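PDB 2IZ5: molybdenum cofactor carrier protein from Chlamydomonas reinhardtii, which probably binds the molybdenum cofactor and carries it in a protected form. Local coordinates for residues I47-G52 with T71-L76; E60-A65 with E83-V88. All blocks are in the same frame, centred on the assembly; numbering follows the deposited sequence.

Interaction 1: I47-G52 with T71-L76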
loop_
_atom_site.group_PDB
_atom_site.type_symbol
_atom_site.label_atom_id
_atom_site.label_comp_id
_atom_site.label_asym_id
_atom_site.label_seq_id
_atom_site.Cartn_x
_atom_site.Cartn_y
_atom_site.Cartn_z
ATOM N N ILE B 47 -15.201 19.670 -2.996
ATOM C CA ILE B 47 -13.781 19.458 -3.247
ATOM C C ILE B 47 -13.683 18.434 -4.363
ATOM O O ILE B 47 -14.428 17.495 -4.344
ATOM C CB ILE B 47 -13.026 19.044 -1.937
ATOM C CG1 ILE B 47 -12.943 20.273 -1.000
ATOM C CG2 ILE B 47 -11.648 18.618 -2.199
ATOM C CD1 ILE B 47 -12.504 19.909 0.427
ATOM N N LEU B 48 -12.845 18.695 -5.385
ATOM C CA LEU B 48 -12.462 17.701 -6.383
ATOM C C LEU B 48 -11.228 16.887 -5.974
ATOM O O LEU B 48 -10.160 17.441 -5.700
ATOM C CB LEU B 48 -12.202 18.368 -7.723
ATOM C CG LEU B 48 -11.946 17.500 -8.980
ATOM C CD1 LEU B 48 -12.780 16.218 -9.008
ATOM C CD2 LEU B 48 -12.288 18.347 -10.205
ATOM N N LEU B 49 -11.399 15.572 -5.951
ATOM C CA LEU B 49 -10.321 14.615 -5.700
ATOM C C LEU B 49 -10.191 13.674 -6.901
ATOM O O LEU B 49 -11.152 13.089 -7.392
ATOM C CB LEU B 49 -10.523 13.886 -4.361
ATOM C CG LEU B 49 -9.873 12.535 -3.975
ATOM C CD1 LEU B 49 -8.729 12.089 -4.778
ATOM C CD2 LEU B 49 -9.433 12.601 -2.537
ATOM N N THR B 50 -8.984 13.619 -7.436
ATOM C CA THR B 50 -8.736 12.900 -8.663
ATOM C C THR B 50 -7.252 12.508 -8.667
ATOM O O THR B 50 -6.577 12.654 -7.640
ATOM C CB THR B 50 -9.209 13.751 -9.905
ATOM O OG1 THR B 50 -9.224 12.943 -11.074
ATOM C CG2 THR B 50 -8.323 14.934 -10.189
ATOM N N GLY B 51 -6.778 11.957 -9.782
ATOM C CA GLY B 51 -5.370 11.611 -9.961
ATOM C C GLY B 51 -4.676 12.912 -10.274
ATOM O O GLY B 51 -5.291 13.834 -10.840
ATOM N N GLY B 52 -3.415 13.018 -9.890
ATOM C CA GLY B 52 -2.717 14.304 -9.931
ATOM C C GLY B 52 -1.749 14.526 -11.071
ATOM O O GLY B 52 -1.010 15.512 -11.048
ATOM N N THR B 71 -11.474 23.891 -4.928
ATOM C CA THR B 71 -10.310 23.270 -4.280
ATOM C C THR B 71 -10.138 21.852 -4.823
ATOM O O THR B 71 -11.099 21.137 -5.023
ATOM C CB THR B 71 -10.500 23.161 -2.800
ATOM O OG1 THR B 71 -10.630 24.469 -2.258
ATOM C CG2 THR B 71 -9.323 22.458 -2.143
ATOM N N THR B 72 -8.889 21.467 -5.051
ATOM C CA THR B 72 -8.559 20.227 -5.676
ATOM C C THR B 72 -7.521 19.493 -4.890
ATOM O O THR B 72 -6.604 20.097 -4.283
ATOM C CB THR B 72 -7.972 20.495 -7.089
ATOM O OG1 THR B 72 -6.788 21.290 -6.962
ATOM C CG2 THR B 72 -8.959 21.250 -7.922
ATOM N N ILE B 73 -7.653 18.170 -4.951
ATOM C CA ILE B 73 -6.711 17.204 -4.390
ATOM C C ILE B 73 -6.318 16.200 -5.483
ATOM O O ILE B 73 -7.190 15.537 -6.085
ATOM C CB ILE B 73 -7.364 16.430 -3.226
ATOM C CG1 ILE B 73 -7.928 17.369 -2.159
ATOM C CG2 ILE B 73 -6.361 15.501 -2.587
ATOM C CD1 ILE B 73 -8.742 16.591 -1.085
ATOM N N GLY B 74 -5.031 16.137 -5.777
ATOM C CA GLY B 74 -4.471 15.167 -6.707
ATOM C C GLY B 74 -3.671 14.111 -5.979
ATOM O O GLY B 74 -2.855 14.451 -5.170
ATOM N N VAL B 75 -3.969 12.837 -6.238
ATOM C CA VAL B 75 -3.275 11.684 -5.684
ATOM C C VAL B 75 -2.223 11.243 -6.697
ATOM O O VAL B 75 -2.486 11.236 -7.925
ATOM C CB VAL B 75 -4.259 10.564 -5.309
ATOM C CG1 VAL B 75 -3.579 9.457 -4.569
ATOM C CG2 VAL B 75 -5.338 11.140 -4.395
ATOM N N LEU B 76 -1.003 11.030 -6.189
ATOM C CA LEU B 76 0.120 10.596 -6.993
ATOM C C LEU B 76 0.856 9.390 -6.372
ATOM O O LEU B 76 0.789 9.142 -5.170
ATOM C CB LEU B 76 1.114 11.742 -7.184
ATOM C CG LEU B 76 0.623 12.914 -8.034
ATOM C CD1 LEU B 76 0.036 14.059 -7.192
ATOM C CD2 LEU B 76 1.758 13.447 -8.848
#
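I47, L49, I73 and V75 form an apolar row along one face of two neighbouring parallel strands, 47-51 and 72-76, of a beta-alpha-beta unit in a Rossmann-like sheet. The strand axes approach to 4.6 Å with a 22° angle between their directions. I47 keeps CG1 beside its backbone N (chi1 -71°), which leaves CG2 anti to N and aimed at the far end of I73, where it meets CD1 at 3.7 Å; the two chains slant across one another. One step on, L49 reaches forward along the sheet and lays CD1 against V75 CG2 at 3.5 Å, two residues beyond its bridge partner I73. The other face carries L48, T50 and T72, turned to helix 56-67; T50 OG1 is satisfied by V18 O, and T72 OG1 by the backbone of A87 and D89. At the C-terminal end L76 bends back over G52, its CD1 3.9 Å from G52 CA. With an alanine here, CG and CD1 would be missing, and G52 is likely to lose its cover from this side chain. Five backbone hydrogen bonds fix the register, and the last departs from the rest: G52 N reaches V75 O at 2.8 Å, tilted 33° from the carbonyl plane.

Interaction 2: E60-A65 with E83-V88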
loop_
_atom_site.group_PDB
_atom_site.type_symbol
_atom_site.label_atom_id
_atom_site.label_comp_id
_atom_site.label_asym_id
_atom_site.label_seq_id
_atom_site.Cartn_x
_atom_site.Cartn_y
_atom_site.Cartn_z
ATOM N N GLU B 60 -8.134 17.614 -16.962
ATOM C CA GLU B 60 -9.333 18.423 -17.306
ATOM C C GLU B 60 -10.388 18.625 -16.179
ATOM O O GLU B 60 -10.934 19.701 -15.992
ATOM C CB GLU B 60 -10.055 17.769 -18.501
ATOM C CG GLU B 60 -9.269 17.799 -19.829
ATOM C CD GLU B 60 -8.999 19.191 -20.360
ATOM O OE1 GLU B 60 -9.589 20.204 -19.880
ATOM O OE2 GLU B 60 -8.199 19.275 -21.330
ATOM N N ALA B 61 -10.757 17.579 -15.478
ATOM C CA ALA B 61 -11.631 17.820 -14.311
ATOM C C ALA B 61 -10.966 18.850 -13.394
ATOM O O ALA B 61 -11.632 19.764 -12.871
ATOM C CB ALA B 61 -11.952 16.560 -13.571
ATOM N N MET B 62 -9.663 18.730 -13.224
ATOM C CA MET B 62 -8.976 19.580 -12.302
ATOM C C MET B 62 -8.857 21.016 -12.761
ATOM O O MET B 62 -9.008 21.937 -11.970
ATOM C CB MET B 62 -7.640 18.942 -11.904
ATOM C CG MET B 62 -7.791 18.228 -10.529
ATOM S SD MET B 62 -6.290 17.803 -9.719
ATOM C CE MET B 62 -5.461 16.980 -10.999
ATOM N N LYS B 63 -8.552 21.210 -14.045
ATOM C CA LYS B 63 -8.551 22.518 -14.634
ATOM C C LYS B 63 -9.929 23.153 -14.560
ATOM O O LYS B 63 -10.037 24.369 -14.386
ATOM C CB LYS B 63 -8.110 22.453 -16.089
ATOM C CG LYS B 63 -6.635 22.240 -16.297
ATOM C CD LYS B 63 -6.249 22.616 -17.707
ATOM C CE LYS B 63 -6.791 21.696 -18.758
ATOM N NZ LYS B 63 -6.323 22.238 -20.122
ATOM N N GLY B 64 -10.980 22.361 -14.730
ATOM C CA GLY B 64 -12.331 22.913 -14.698
ATOM C C GLY B 64 -12.687 23.360 -13.287
ATOM O O GLY B 64 -13.222 24.501 -13.086
ATOM N N ALA B 65 -12.403 22.494 -12.296
ATOM C CA ALA B 65 -12.579 22.913 -10.892
ATOM C C ALA B 65 -11.763 24.186 -10.521
ATOM O O ALA B 65 -12.298 25.095 -10.028
ATOM C CB ALA B 65 -12.289 21.794 -9.942
ATOM N N GLU B 83 6.162 15.886 -11.231
ATOM C CA GLU B 83 5.340 16.821 -12.014
ATOM C C GLU B 83 3.847 16.654 -11.707
ATOM O O GLU B 83 3.135 15.777 -12.234
ATOM C CB GLU B 83 5.636 16.739 -13.513
ATOM C CG GLU B 83 6.742 17.711 -13.949
ATOM C CD GLU B 83 7.431 17.276 -15.235
ATOM O OE1 GLU B 83 6.737 16.794 -16.159
ATOM O OE2 GLU B 83 8.667 17.408 -15.311
ATOM N N ILE B 84 3.409 17.546 -10.820
ATOM C CA ILE B 84 2.039 17.634 -10.333
ATOM C C ILE B 84 1.373 18.433 -11.438
ATOM O O ILE B 84 2.023 19.319 -12.021
ATOM C CB ILE B 84 1.978 18.416 -8.971
ATOM C CG1 ILE B 84 3.151 18.058 -8.040
ATOM C CG2 ILE B 84 0.696 18.151 -8.234
ATOM C CD1 ILE B 84 4.273 19.139 -7.958
ATOM N N SER B 85 0.111 18.141 -11.759
ATOM C CA SER B 85 -0.607 19.051 -12.642
ATOM C C SER B 85 -0.516 20.441 -12.000
ATOM O O SER B 85 -0.283 20.572 -10.794
ATOM C CB SER B 85 -2.052 18.599 -12.857
ATOM O OG SER B 85 -2.855 19.616 -13.441
ATOM N N ASP B 86 -0.652 21.488 -12.790
ATOM C CA ASP B 86 -0.636 22.824 -12.210
ATOM C C ASP B 86 -1.991 23.150 -11.548
ATOM O O ASP B 86 -2.096 24.055 -10.723
ATOM C CB ASP B 86 -0.225 23.855 -13.282
ATOM C CG ASP B 86 1.138 23.530 -13.910
ATOM O OD1 ASP B 86 1.685 22.442 -13.591
ATOM O OD2 ASP B 86 1.671 24.352 -14.702
ATOM N N ALA B 87 -3.023 22.383 -11.892
ATOM C CA ALA B 87 -4.356 22.526 -11.264
ATOM C C ALA B 87 -4.508 21.870 -9.863
ATOM O O ALA B 87 -5.593 21.917 -9.251
ATOM C CB ALA B 87 -5.424 21.990 -12.223
ATOM N N VAL B 88 -3.446 21.259 -9.353
ATOM C CA VAL B 88 -3.506 20.594 -8.056
ATOM C C VAL B 88 -3.204 21.614 -6.942
ATOM O O VAL B 88 -2.126 22.193 -6.915
ATOM C CB VAL B 88 -2.508 19.420 -7.958
ATOM C CG1 VAL B 88 -2.594 18.774 -6.595
ATOM C CG2 VAL B 88 -2.785 18.384 -9.081
#
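M62 lays the end of its side chain against V88, its SD and CE both 3.6 Å from V88 CG2, so that one methyl group sits against the thioether bond. The methionine chain is extended at chi2 and then bends at chi3 (-51°), which carries CE round to the valine and also to within 4.2 Å of S85 CB. Nearer the helix axis, the methyl of A87 points at helix 56-67: its CB lies 3.8 Å from M62 CB and 3.6 Å from M62 O, and it also borders the backbone N of K63. A87 thus packs on helix backbone as much as on side chain. K63 adds little, since its aliphatic root skirts the alanine while the chain leads away to a long salt bridge with E60.

The segment 83-88 has no regular secondary structure, yet its shape is defined. A type I turn runs from S85 to V88, and S85 OG accepts from A87 N at 3.2 Å with an N-H...O angle of 156°, an ST turn that helps present the alanine methyl to the helix. A weak hydrogen bond between S85 OG and H59 ND1 adds a polar tie to an earlier turn of the same helix. Between 60-65 and 83-88 themselves there is no hydrogen bond, so these two segments meet through van der Waals packing alone.

In the fold
Along the chain the segments alternate: strand 47-51, helix 56-67, strand 72-76, then the loop leading to strand 90-93. Interaction 1 joins the two strands of this beta-alpha-beta unit, and interaction 2 fastens the following loop to its helix, their centres about 8 Å apart. They also touch directly. G52 O lies 2.9 Å from S85 N, a probable hydrogen bond, while L48 CD2 packs on A61 O. The loop therefore bridges strand ends and helix before the chain enters strand 90-93, the sheet's outermost strand on this side within the chain. Separately, I90 of a second subunit packs on I73 of strand 72-76, which brings interaction 1 close to the subunit interface.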